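Local coordinates for protein MEM-A1 (Soil metagenome, PDB 6E0S) that probably hydrolyses the beta-lactam ring of antibiotics with the help of bound zinc ions, as a subclass B3 metallo-beta-lactamase, at residues E92-G98 against L136-T140; P202-S206 against K278-E282; P30-F34 against S255-I259; A160-R164 against S175-R179; D23-Q28 against G41-L45. One frame throughout, in Å; residues are numbered along the deposited sequence.

Interaction 1 of 5, residues E92-G98 against L136-T140; sequences EHFDHAG and LPPMT. With ZN (zinc ion), chain B.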
# COMPACT_ATOMS: atom_id res chain seq x y z
N GLU A 92 2.73 -7.85 1.87
CA GLU A 92 3.62 -8.41 2.88
C GLU A 92 4.99 -8.73 2.30
O GLU A 92 5.56 -9.79 2.54
CB GLU A 92 2.96 -9.65 3.49
CG GLU A 92 2.56 -10.80 2.49
CD GLU A 92 1.15 -10.66 1.86
OE1 GLU A 92 0.50 -11.70 1.56
OE2 GLU A 92 0.70 -9.52 1.64
N HIS A 93 5.54 -7.82 1.51
CA HIS A 93 6.85 -7.98 0.92
C HIS A 93 7.82 -6.99 1.56
O HIS A 93 7.42 -5.90 2.02
CB HIS A 93 6.82 -7.75 -0.61
CG HIS A 93 6.29 -8.91 -1.39
ND1 HIS A 93 6.07 -8.85 -2.75
CD2 HIS A 93 5.90 -10.15 -1.01
CE1 HIS A 93 5.60 -10.01 -3.18
NE2 HIS A 93 5.49 -10.82 -2.14
N PHE A 94 9.08 -7.39 1.59
CA PHE A 94 10.20 -6.60 2.10
C PHE A 94 10.13 -5.10 1.77
O PHE A 94 10.42 -4.27 2.63
CB PHE A 94 11.49 -7.21 1.56
CG PHE A 94 12.76 -6.65 2.17
CD1 PHE A 94 13.26 -7.18 3.35
CD2 PHE A 94 13.49 -5.67 1.51
CE1 PHE A 94 14.44 -6.71 3.90
CE2 PHE A 94 14.69 -5.19 2.06
CZ PHE A 94 15.15 -5.71 3.25
N ASP A 95 9.76 -4.73 0.54
CA ASP A 95 9.88 -3.32 0.17
C ASP A 95 8.73 -2.46 0.66
O ASP A 95 8.80 -1.24 0.51
CB ASP A 95 10.00 -3.18 -1.36
CG ASP A 95 11.35 -3.66 -1.88
OD1 ASP A 95 11.38 -4.39 -2.88
OD2 ASP A 95 12.38 -3.32 -1.29
N HIS A 96 7.69 -3.05 1.27
CA HIS A 96 6.56 -2.27 1.76
C HIS A 96 6.23 -2.58 3.21
O HIS A 96 5.72 -1.72 3.92
CB HIS A 96 5.32 -2.52 0.89
CG HIS A 96 5.55 -2.18 -0.56
ND1 HIS A 96 5.47 -0.89 -1.03
CD2 HIS A 96 5.87 -2.96 -1.62
CE1 HIS A 96 5.74 -0.88 -2.33
NE2 HIS A 96 5.97 -2.13 -2.71
N ALA A 97 6.49 -3.80 3.64
CA ALA A 97 6.36 -4.17 5.04
C ALA A 97 7.69 -4.24 5.78
O ALA A 97 7.69 -4.38 6.99
CB ALA A 97 5.67 -5.53 5.19
N GLY A 98 8.82 -4.19 5.08
CA GLY A 98 10.09 -4.43 5.76
C GLY A 98 10.43 -3.39 6.82
O GLY A 98 11.14 -3.70 7.79
N LEU A 136 12.31 -13.73 -2.30
CA LEU A 136 11.91 -12.75 -1.28
C LEU A 136 12.77 -12.87 -0.03
O LEU A 136 12.99 -13.98 0.47
CB LEU A 136 10.45 -12.93 -0.89
CG LEU A 136 9.43 -12.62 -1.97
CD1 LEU A 136 8.03 -13.10 -1.50
CD2 LEU A 136 9.41 -11.15 -2.32
N PRO A 137 13.29 -11.74 0.46
CA PRO A 137 14.07 -11.77 1.70
C PRO A 137 13.17 -11.94 2.90
O PRO A 137 11.99 -11.53 2.87
CB PRO A 137 14.76 -10.39 1.71
CG PRO A 137 14.62 -9.86 0.36
CD PRO A 137 13.36 -10.43 -0.21
N PRO A 138 13.68 -12.48 3.99
CA PRO A 138 12.89 -12.49 5.23
C PRO A 138 12.80 -11.08 5.80
O PRO A 138 13.61 -10.20 5.48
CB PRO A 138 13.70 -13.40 6.16
CG PRO A 138 15.14 -13.26 5.65
CD PRO A 138 15.02 -13.06 4.16
N MET A 139 11.79 -10.88 6.65
CA MET A 139 11.66 -9.65 7.40
C MET A 139 11.76 -9.95 8.89
O MET A 139 11.58 -11.09 9.32
CB MET A 139 10.33 -8.96 7.10
CG MET A 139 10.17 -8.54 5.63
SD MET A 139 8.54 -7.80 5.28
CE MET A 139 7.45 -9.22 5.56
N THR A 140 12.04 -8.90 9.68
CA THR A 140 11.99 -9.03 11.13
C THR A 140 10.56 -9.29 11.57
O THR A 140 9.66 -8.55 11.17
CB THR A 140 12.50 -7.76 11.82
OG1 THR A 140 13.84 -7.51 11.42
CG2 THR A 140 12.48 -7.95 13.35
ZN ZN B . 5.49 -6.85 -3.86
O HOH W 1 9.90 -10.27 1.19
O HOH W 2 11.94 -6.35 8.64
O HOH W 3 7.29 -6.22 -4.31
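L136 lays its CD2 methyl over the middle of the H93 imidazole, 3.8 Å from the ring centroid and 6° off the ring normal, a CH-pi contact; its other methyl, CD1, comes within 3.5 Å of H93 NE2. The ring beneath is fixed at both nitrogens. H93 ND1 binds the zinc ion at 2.4 Å, joined there by H91, H169 and a water, and H93 NE2 is hydrogen-bonded to D130. Farther along, the M139 side chain lies along helix 94-97, its sulfur against A97, at 3.7 Å from SD to CB, and close to the backbone N of G98. A bend at its last torsion (chi3 -66°) turns the M139 CE methyl toward E92 O, 3.6 Å away. F94 extends its ring toward 136-140, CG anti to the backbone N (chi1 -171°): P137 CG covers one face near the rim, and P138 O sits at the ring edge, 3.7 Å from F94 CD1. Two waters bridge the backbones, one between F94 N and P137 O, the other between G98 O and T140 N. In the next shell H93 is the N-cap residue, its O receiving the N-H groups of H96 and A97, and E92 OE2 is hydrogen-bonded to T170. H91, H93, D95 and H96 form the HxHxDH signature of the metallo-beta-lactamase zinc site.

Interaction 2 of 5, residues P202-S206 against K278-E282; sequences PFRYS and KLAAE
The carboxylate of E282, on the long helix 263-285 near the end of the chain, is gripped by the loop 202-206, which runs between strand 185-192 and helix 214-226. Its two oxygens take two successive backbone N-H groups, each on the syn lone pair: Y205 N gives to E282 OE2 at 2.7 Å, and S206 N to E282 OE1 at 2.8 Å. The S206 hydroxyl also approaches OE1, but so closely that its exact geometry is doubtful. In the alpha-beta/beta-alpha fold of this superfamily the contact joins the loop 202-206, whose Y205 side chain comes within about 9 Å of a zinc ion at its nearest, to an outer helix; Y205 OH is hydrogen-bonded to the carbonyl of G168, next to the zinc ligand H169. R204 passes E282 in the opposite direction, and a bend at chi3 (46°) brings its NH1 to the helix carbonyl E282 O, 2.7 Å away. That donor stands 36° above the carbonyl plane. E282 CB lies over one face of the guanidinium, and E282 OE1 is 4.4 Å from R204 NH2, near enough for charge attraction alone. One water takes in F203 O, E282 OE2 and, weakly, K278 NZ; another joins S206 OG to L279 O.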
# COMPACT_ATOMS: atom_id res chain seq x y z
N PRO A 202 9.64 -20.99 -10.00
CA PRO A 202 8.88 -21.46 -11.15
C PRO A 202 7.40 -21.07 -11.14
O PRO A 202 6.61 -21.77 -11.78
CB PRO A 202 9.00 -22.97 -11.01
CG PRO A 202 8.93 -23.18 -9.51
CD PRO A 202 9.55 -21.94 -8.87
N PHE A 203 7.03 -20.00 -10.44
CA PHE A 203 5.62 -19.67 -10.29
C PHE A 203 5.03 -19.21 -11.62
O PHE A 203 5.66 -18.47 -12.38
CB PHE A 203 5.45 -18.58 -9.24
CG PHE A 203 4.02 -18.31 -8.89
CD1 PHE A 203 3.40 -18.99 -7.85
CD2 PHE A 203 3.28 -17.37 -9.59
CE1 PHE A 203 2.08 -18.74 -7.54
CE2 PHE A 203 1.95 -17.12 -9.28
CZ PHE A 203 1.37 -17.81 -8.26
N ARG A 204 3.80 -19.65 -11.91
CA ARG A 204 3.10 -19.23 -13.12
C ARG A 204 1.68 -18.84 -12.76
O ARG A 204 0.96 -19.62 -12.14
CB ARG A 204 3.07 -20.36 -14.15
CG ARG A 204 4.43 -20.77 -14.66
CD ARG A 204 4.33 -22.09 -15.42
NE ARG A 204 3.20 -22.11 -16.35
CZ ARG A 204 3.27 -21.73 -17.62
NH1 ARG A 204 4.41 -21.29 -18.14
NH2 ARG A 204 2.19 -21.79 -18.39
N TYR A 205 1.28 -17.63 -13.16
CA TYR A 205 -0.10 -17.22 -12.96
C TYR A 205 -1.06 -18.09 -13.76
O TYR A 205 -2.21 -18.28 -13.35
CB TYR A 205 -0.28 -15.74 -13.32
CG TYR A 205 0.16 -14.80 -12.21
CD1 TYR A 205 -0.77 -14.31 -11.28
CD2 TYR A 205 1.49 -14.42 -12.07
CE1 TYR A 205 -0.39 -13.47 -10.26
CE2 TYR A 205 1.88 -13.58 -11.04
CZ TYR A 205 0.95 -13.10 -10.14
OH TYR A 205 1.34 -12.26 -9.10
N SER A 206 -0.61 -18.63 -14.90
CA SER A 206 -1.42 -19.55 -15.70
C SER A 206 -1.88 -20.77 -14.92
O SER A 206 -2.74 -21.50 -15.40
CB SER A 206 -0.64 -20.03 -16.93
OG SER A 206 0.04 -18.97 -17.56
N LYS A 278 2.22 -10.79 -19.02
CA LYS A 278 2.74 -11.89 -18.21
C LYS A 278 2.19 -13.23 -18.68
O LYS A 278 2.94 -14.21 -18.83
CB LYS A 278 2.43 -11.64 -16.73
CG LYS A 278 2.92 -12.71 -15.73
CD LYS A 278 4.44 -12.84 -15.85
CE LYS A 278 5.01 -13.87 -14.90
NZ LYS A 278 6.44 -14.12 -15.23
N LEU A 279 0.90 -13.30 -18.96
CA LEU A 279 0.34 -14.56 -19.44
C LEU A 279 0.96 -14.95 -20.78
O LEU A 279 1.21 -16.14 -21.03
CB LEU A 279 -1.17 -14.44 -19.55
CG LEU A 279 -1.93 -14.26 -18.25
CD1 LEU A 279 -3.42 -13.98 -18.56
CD2 LEU A 279 -1.78 -15.47 -17.35
N ALA A 280 1.24 -13.96 -21.65
CA ALA A 280 1.89 -14.26 -22.92
C ALA A 280 3.31 -14.76 -22.72
O ALA A 280 3.74 -15.72 -23.37
CB ALA A 280 1.89 -13.03 -23.84
N ALA A 281 4.05 -14.13 -21.81
CA ALA A 281 5.41 -14.59 -21.50
C ALA A 281 5.40 -16.00 -20.94
O ALA A 281 6.29 -16.81 -21.25
CB ALA A 281 6.08 -13.62 -20.52
N GLU A 282 4.38 -16.33 -20.14
CA GLU A 282 4.30 -17.67 -19.56
C GLU A 282 4.03 -18.73 -20.61
O GLU A 282 4.50 -19.86 -20.46
CB GLU A 282 3.22 -17.72 -18.48
CG GLU A 282 3.66 -17.02 -17.23
CD GLU A 282 2.68 -17.21 -16.11
OE1 GLU A 282 1.72 -17.97 -16.32
OE2 GLU A 282 2.86 -16.59 -15.05
O HOH W 4 5.72 -16.85 -14.29
O HOH W 5 -0.41 -18.14 -20.13

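Interaction 3 of 5, residues P30-F34 against S255-I259; sequences PFAVF and SAAFI
V33 and F258 make the CH-pi contact at the middle of this packing: V33 CG1 stands over one face of the F258 ring, 4.0 Å from its centroid and 18° off the normal. The methyl is carried there by an arrangement in which CG1 is anti to the backbone N of V33 (chi1 179°).

Between the aromatic rings the meeting is different. F31 and F258 touch rim to rim, F31 CE2 at 3.7 Å from F258 CZ; their planes are almost parallel, 2° apart, with centroids 5.8 Å from each other, and neither ring covers the other. F31 also meets the ring of Y39. At the far end of the strand, the F34 ring has CE1 4.2 Å from I259 CD1 and 3.7 Å from S255 OG.

Polar atoms touch mainly carbon here. V33 O lies 3.4 Å from S255 CB and 3.4 Å from F258 CD2, and A32 O approaches F258 CE2. The S255 hydroxyl is directed elsewhere, to E182, and F258 O accepts from R246. Inside segment 255-259, the bond from F258 N to S255 O closes a 3-10 turn that presents S255 and F258 to the same strand. V33 and F34 both face T37 in a classic beta bulge.

I232, on strand 232-235 of the five-stranded sheet, packs against V33, F34, F258 and I259. The edge strand 31-34 and the 3-10 turn are thus joined by shape and apolar burial, while the S255 hydroxyl and F258 O bond outside the two segments, to E182 and R246.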
# COMPACT_ATOMS: atom_id res chain seq x y z
N PRO A 30 8.33 15.30 2.56
CA PRO A 30 6.92 14.97 2.81
C PRO A 30 6.02 16.14 2.44
O PRO A 30 6.45 17.29 2.29
CB PRO A 30 6.88 14.69 4.31
CG PRO A 30 8.07 15.48 4.88
CD PRO A 30 9.13 15.40 3.80
N PHE A 31 4.74 15.84 2.29
CA PHE A 31 3.79 16.88 1.89
C PHE A 31 2.39 16.48 2.30
O PHE A 31 2.05 15.30 2.35
CB PHE A 31 3.81 17.15 0.37
CG PHE A 31 3.78 15.89 -0.51
CD1 PHE A 31 4.96 15.23 -0.85
CD2 PHE A 31 2.57 15.43 -1.05
CE1 PHE A 31 4.92 14.09 -1.67
CE2 PHE A 31 2.54 14.30 -1.89
CZ PHE A 31 3.71 13.63 -2.19
N ALA A 32 1.58 17.50 2.58
CA ALA A 32 0.15 17.29 2.72
C ALA A 32 -0.46 16.91 1.39
O ALA A 32 -0.13 17.49 0.35
CB ALA A 32 -0.52 18.57 3.23
N VAL A 33 -1.39 15.94 1.41
CA VAL A 33 -2.05 15.53 0.18
C VAL A 33 -3.44 16.18 0.18
O VAL A 33 -3.78 16.94 -0.72
CB VAL A 33 -2.11 14.00 0.04
CG1 VAL A 33 -2.81 13.64 -1.22
CG2 VAL A 33 -0.67 13.43 0.01
N PHE A 34 -4.23 15.88 1.21
CA PHE A 34 -5.58 16.42 1.34
C PHE A 34 -5.98 16.36 2.81
O PHE A 34 -5.91 15.29 3.41
CB PHE A 34 -6.56 15.63 0.49
CG PHE A 34 -7.81 16.38 0.17
CD1 PHE A 34 -7.86 17.15 -0.98
CD2 PHE A 34 -8.91 16.34 1.01
CE1 PHE A 34 -9.01 17.86 -1.31
CE2 PHE A 34 -10.07 17.05 0.69
CZ PHE A 34 -10.11 17.81 -0.48
N SER A 255 -4.20 21.44 -3.33
CA SER A 255 -4.51 20.03 -3.14
C SER A 255 -5.30 19.47 -4.31
O SER A 255 -5.32 18.25 -4.49
CB SER A 255 -5.27 19.82 -1.84
OG SER A 255 -6.49 20.54 -1.91
N ALA A 256 -5.98 20.32 -5.09
CA ALA A 256 -6.66 19.82 -6.28
C ALA A 256 -5.70 19.18 -7.29
O ALA A 256 -6.15 18.40 -8.14
CB ALA A 256 -7.42 20.96 -6.96
N ALA A 257 -4.40 19.47 -7.22
CA ALA A 257 -3.45 18.80 -8.10
C ALA A 257 -3.54 17.29 -7.98
O ALA A 257 -3.27 16.57 -8.94
CB ALA A 257 -2.03 19.25 -7.78
N PHE A 258 -3.92 16.80 -6.80
CA PHE A 258 -3.94 15.36 -6.56
C PHE A 258 -5.21 14.71 -7.05
O PHE A 258 -5.24 13.47 -7.16
CB PHE A 258 -3.75 15.07 -5.07
CG PHE A 258 -2.42 15.52 -4.55
CD1 PHE A 258 -1.28 14.82 -4.88
CD2 PHE A 258 -2.31 16.64 -3.75
CE1 PHE A 258 -0.03 15.24 -4.41
CE2 PHE A 258 -1.08 17.06 -3.29
CZ PHE A 258 0.06 16.36 -3.63
N ILE A 259 -6.26 15.49 -7.35
CA ILE A 259 -7.56 14.94 -7.68
C ILE A 259 -7.62 14.54 -9.15
O ILE A 259 -7.33 15.35 -10.04
CB ILE A 259 -8.68 15.94 -7.35
CG1 ILE A 259 -8.73 16.14 -5.83
CG2 ILE A 259 -10.02 15.43 -7.92
CD1 ILE A 259 -9.77 17.14 -5.34

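Interaction 4 of 5, residues A160-R164 against S175-R179; sequences AVTAR and SWTWR
V161 rests between two tryptophans of the neighbouring strand: its CG1 is 3.9 Å from W176 CB, and its CG2 lies 3.9 Å from W178 CB. V161 and W178 run side by side, whereas V161 and W176 cross at about a right angle. A163 adds its methyl to this face, CB at 3.5 Å from W176 CZ3. From the seven-stranded sheet, I50 and I57 pack on V161, I59 on W176, and I50 and I59 on W178. Even here the indole nitrogens are satisfied, W176 NE1 by N89 O and W178 NE1 by T37 OG1.

Around this centre the hairpin strands 159-165 and 174-182 run antiparallel, their local axes at 151°. T162 and T177 form a hydrogen-bonded pair, T162 N giving to T177 O at 2.7 Å in a nearly straight bond (170°), with the reverse bond from T177 N to T162 O. R164 and S175 repeat this, R164 N reaching S175 O at 2.7 Å; A163 and W176 form the non-hydrogen-bonded pair between them.

The opposite face carries T162, R164, S175 and T177. R164, bent at chi2 and chi3, swings NH1 to a water that also meets T177 OG1. Another water is shared by T162 OG1, A160 O and T177 O, and a third joins A160 O to R179 N. The apolar face thus packs on the seven-stranded sheet, while waters tie together polar groups on the T162/T177 face and at the A160-R179 end.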
# COMPACT_ATOMS: atom_id res chain seq x y z
N ALA A 160 -11.69 6.81 9.52
CA ALA A 160 -12.38 5.55 9.21
C ALA A 160 -11.78 5.06 7.89
O ALA A 160 -12.06 5.63 6.84
CB ALA A 160 -13.90 5.73 9.12
N VAL A 161 -10.93 4.03 7.96
CA VAL A 161 -10.21 3.51 6.80
C VAL A 161 -10.69 2.08 6.53
O VAL A 161 -10.60 1.22 7.40
CB VAL A 161 -8.69 3.54 7.03
CG1 VAL A 161 -7.94 3.08 5.78
CG2 VAL A 161 -8.21 4.94 7.42
N THR A 162 -11.14 1.81 5.30
CA THR A 162 -11.73 0.53 4.96
C THR A 162 -10.70 -0.37 4.30
O THR A 162 -9.99 0.06 3.38
CB THR A 162 -12.92 0.73 4.02
OG1 THR A 162 -13.92 1.53 4.68
CG2 THR A 162 -13.54 -0.60 3.60
N ALA A 163 -10.66 -1.64 4.72
CA ALA A 163 -9.84 -2.64 4.04
C ALA A 163 -10.56 -3.19 2.82
O ALA A 163 -11.72 -3.66 2.91
CB ALA A 163 -9.47 -3.79 4.98
N ARG A 164 -9.90 -3.14 1.67
CA ARG A 164 -10.42 -3.75 0.44
C ARG A 164 -9.41 -4.80 -0.02
O ARG A 164 -8.36 -4.45 -0.56
CB ARG A 164 -10.67 -2.71 -0.65
CG ARG A 164 -11.68 -1.62 -0.22
CD ARG A 164 -13.07 -2.21 0.00
NE ARG A 164 -13.64 -2.88 -1.18
CZ ARG A 164 -14.41 -2.29 -2.11
NH1 ARG A 164 -14.72 -1.00 -2.01
NH2 ARG A 164 -14.88 -2.99 -3.13
N SER A 175 -5.85 -3.06 -0.46
CA SER A 175 -5.95 -1.64 -0.75
C SER A 175 -6.85 -1.00 0.30
O SER A 175 -7.78 -1.63 0.80
CB SER A 175 -6.49 -1.40 -2.16
OG SER A 175 -5.66 -2.07 -3.12
N TRP A 176 -6.59 0.27 0.61
CA TRP A 176 -7.24 0.96 1.73
C TRP A 176 -7.94 2.23 1.27
O TRP A 176 -7.39 3.01 0.48
CB TRP A 176 -6.19 1.29 2.79
CG TRP A 176 -5.49 0.11 3.33
CD1 TRP A 176 -4.29 -0.42 2.87
CD2 TRP A 176 -5.88 -0.69 4.44
NE1 TRP A 176 -3.92 -1.49 3.66
CE2 TRP A 176 -4.87 -1.67 4.63
CE3 TRP A 176 -6.98 -0.68 5.30
CZ2 TRP A 176 -4.95 -2.63 5.65
CZ3 TRP A 176 -7.05 -1.62 6.31
CH2 TRP A 176 -6.03 -2.58 6.47
N THR A 177 -9.16 2.48 1.76
CA THR A 177 -9.92 3.64 1.30
C THR A 177 -10.44 4.45 2.50
O THR A 177 -10.75 3.90 3.56
CB THR A 177 -11.09 3.27 0.38
OG1 THR A 177 -12.04 2.51 1.13
CG2 THR A 177 -10.62 2.42 -0.82
N TRP A 178 -10.51 5.77 2.32
CA TRP A 178 -11.01 6.67 3.36
C TRP A 178 -11.37 7.99 2.70
O TRP A 178 -11.08 8.22 1.53
CB TRP A 178 -10.00 6.88 4.51
CG TRP A 178 -8.71 7.61 4.16
CD1 TRP A 178 -8.36 8.88 4.53
CD2 TRP A 178 -7.59 7.10 3.42
NE1 TRP A 178 -7.12 9.19 4.05
CE2 TRP A 178 -6.62 8.12 3.36
CE3 TRP A 178 -7.32 5.87 2.78
CZ2 TRP A 178 -5.41 7.96 2.70
CZ3 TRP A 178 -6.10 5.72 2.13
CH2 TRP A 178 -5.16 6.74 2.10
N ARG A 179 -12.03 8.85 3.46
CA ARG A 179 -12.35 10.19 2.97
C ARG A 179 -11.55 11.20 3.79
O ARG A 179 -11.44 11.06 5.01
CB ARG A 179 -13.85 10.49 3.09
CG ARG A 179 -14.65 9.67 2.10
CD ARG A 179 -16.07 10.23 1.88
NE ARG A 179 -16.07 11.44 1.06
CZ ARG A 179 -16.13 11.46 -0.28
NH1 ARG A 179 -16.20 10.34 -0.99
NH2 ARG A 179 -16.13 12.61 -0.90
O HOH W 6 -13.19 7.94 5.97
O HOH W 7 -13.64 4.12 4.97
O HOH W 8 -11.24 8.92 7.61
O HOH W 9 -14.11 1.06 -0.34

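Interaction 5 of 5, residues D23-Q28 against G41-L45; sequences DWNDPQ and GVRGL
W24 and G44 bring their CA atoms to 3.8 Å as a type I turn, D23 to D26, settles on loop 41-45: G44 N gives to W24 O at 2.6 Å in the carbonyl plane, and R43 N to D26 O at 3.1 Å. G44 O lies over one face of the W24 indole, offset toward the rim, and L45 CD2 comes to 3.8 Å from W24 CE3. V42 packs against the turn, its CG2 placed between the backbone N and the carbonyl carbon, which brings this methyl 3.2 Å from W24 O and near N25 OD1. The N25 amide has its polar partners beyond the two segments, S66 for OD1 and S63 for ND2.

At the other end R43 and Q28 meet at an oblique crossing, amide and guanidinium planes 16° apart. R43 NH1 gives to Q28 OE1 at 3.0 Å, the oxygen lying at the edge of the guanidinium; a bend at Q28 chi2 (64°) swings that oxygen round. R43 also makes a cation-pi contact with W244. A water bridges Q28 O and G41 O.

The W24 side chain, about 5 Å from a zinc ion at its nearest, meets the H237 ring edge-to-face and touches D95. An N-terminal segment laid along the rim of the metal site is consistent with the subclass B3 active-site cleft, of which W24 would form part of one wall.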
# COMPACT_ATOMS: atom_id res chain seq x y z
N ASP A 23 17.66 3.25 -5.26
CA ASP A 23 16.91 4.31 -5.94
C ASP A 23 15.58 4.58 -5.24
O ASP A 23 15.22 5.74 -5.01
CB ASP A 23 16.67 3.95 -7.41
CG ASP A 23 17.50 4.79 -8.36
OD1 ASP A 23 18.23 5.69 -7.88
OD2 ASP A 23 17.43 4.54 -9.59
N TRP A 24 14.86 3.50 -4.92
CA TRP A 24 13.54 3.65 -4.30
C TRP A 24 13.61 4.46 -3.02
O TRP A 24 12.76 5.32 -2.78
CB TRP A 24 12.93 2.28 -4.02
CG TRP A 24 12.48 1.59 -5.27
CD1 TRP A 24 12.34 2.16 -6.52
CD2 TRP A 24 12.13 0.21 -5.42
NE1 TRP A 24 11.92 1.21 -7.42
CE2 TRP A 24 11.78 0.01 -6.78
CE3 TRP A 24 12.07 -0.87 -4.54
CZ2 TRP A 24 11.37 -1.24 -7.27
CZ3 TRP A 24 11.66 -2.11 -5.02
CH2 TRP A 24 11.32 -2.28 -6.38
N ASN A 25 14.65 4.26 -2.22
CA ASN A 25 14.77 4.92 -0.92
C ASN A 25 15.42 6.30 -1.02
O ASN A 25 15.81 6.85 0.01
CB ASN A 25 15.55 4.03 0.05
CG ASN A 25 14.67 2.97 0.67
OD1 ASN A 25 13.78 3.30 1.44
ND2 ASN A 25 14.89 1.69 0.32
N ASP A 26 15.56 6.85 -2.22
CA ASP A 26 16.11 8.19 -2.38
C ASP A 26 15.26 9.22 -1.63
O ASP A 26 14.08 8.98 -1.32
CB ASP A 26 16.19 8.55 -3.87
CG ASP A 26 17.51 8.12 -4.48
OD1 ASP A 26 18.48 7.93 -3.71
OD2 ASP A 26 17.57 7.95 -5.72
N PRO A 27 15.86 10.38 -1.32
CA PRO A 27 15.15 11.40 -0.54
C PRO A 27 13.88 11.90 -1.21
O PRO A 27 13.78 11.98 -2.44
CB PRO A 27 16.18 12.53 -0.41
CG PRO A 27 17.50 11.84 -0.53
CD PRO A 27 17.28 10.73 -1.52
N GLN A 28 12.90 12.23 -0.38
CA GLN A 28 11.63 12.81 -0.83
C GLN A 28 11.07 13.62 0.32
O GLN A 28 10.76 13.08 1.39
CB GLN A 28 10.65 11.71 -1.25
CG GLN A 28 9.24 12.21 -1.55
CD GLN A 28 9.23 13.15 -2.75
OE1 GLN A 28 9.82 12.86 -3.80
NE2 GLN A 28 8.59 14.31 -2.58
N GLY A 41 6.41 8.85 2.73
CA GLY A 41 7.26 7.78 2.22
C GLY A 41 8.55 8.28 1.61
O GLY A 41 8.99 9.41 1.83
N VAL A 42 9.17 7.42 0.80
CA VAL A 42 10.41 7.77 0.13
C VAL A 42 10.13 7.94 -1.36
O VAL A 42 8.98 7.86 -1.82
CB VAL A 42 11.51 6.74 0.42
CG1 VAL A 42 11.84 6.72 1.91
CG2 VAL A 42 11.16 5.33 -0.06
N ARG A 43 11.16 8.19 -2.16
CA ARG A 43 10.89 8.52 -3.55
C ARG A 43 10.22 7.36 -4.30
O ARG A 43 9.32 7.58 -5.13
CB ARG A 43 12.18 8.95 -4.24
CG ARG A 43 12.01 9.36 -5.66
CD ARG A 43 11.05 10.51 -5.80
NE ARG A 43 10.95 10.87 -7.21
CZ ARG A 43 10.30 11.94 -7.67
NH1 ARG A 43 9.71 12.75 -6.81
NH2 ARG A 43 10.26 12.21 -8.98
N GLY A 44 10.60 6.11 -4.01
CA GLY A 44 10.06 5.00 -4.79
C GLY A 44 9.13 4.06 -4.05
O GLY A 44 8.67 3.05 -4.61
N LEU A 45 8.84 4.38 -2.79
CA LEU A 45 8.01 3.51 -1.96
C LEU A 45 7.11 4.38 -1.11
O LEU A 45 7.60 5.21 -0.34
CB LEU A 45 8.86 2.61 -1.05
CG LEU A 45 9.87 1.71 -1.78
CD1 LEU A 45 10.89 1.11 -0.78
CD2 LEU A 45 9.16 0.62 -2.55
O HOH W 10 8.01 12.00 2.09

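Overall arrangement
Interaction 5 comes first along the chain, followed by interaction 1, then 4, then 2; interaction 3 closes a long loop from residue 30 to 259 that encloses interactions 1 and 4. All distances here run centre to centre. Interactions 1 and 5, about 16 Å apart, line the metal site and touch where W24 and L45 meet D95 and H96. Interaction 4 is internal to the five-stranded sheet, about 22 Å from interaction 1, across the chain's centre. Interaction 3, about 18 Å from interaction 4, ties the edge strand of the seven-stranded sheet to the segment before helix 263-285. Interaction 2, about 23 Å from interaction 1, joins loop 202-206 to that helix.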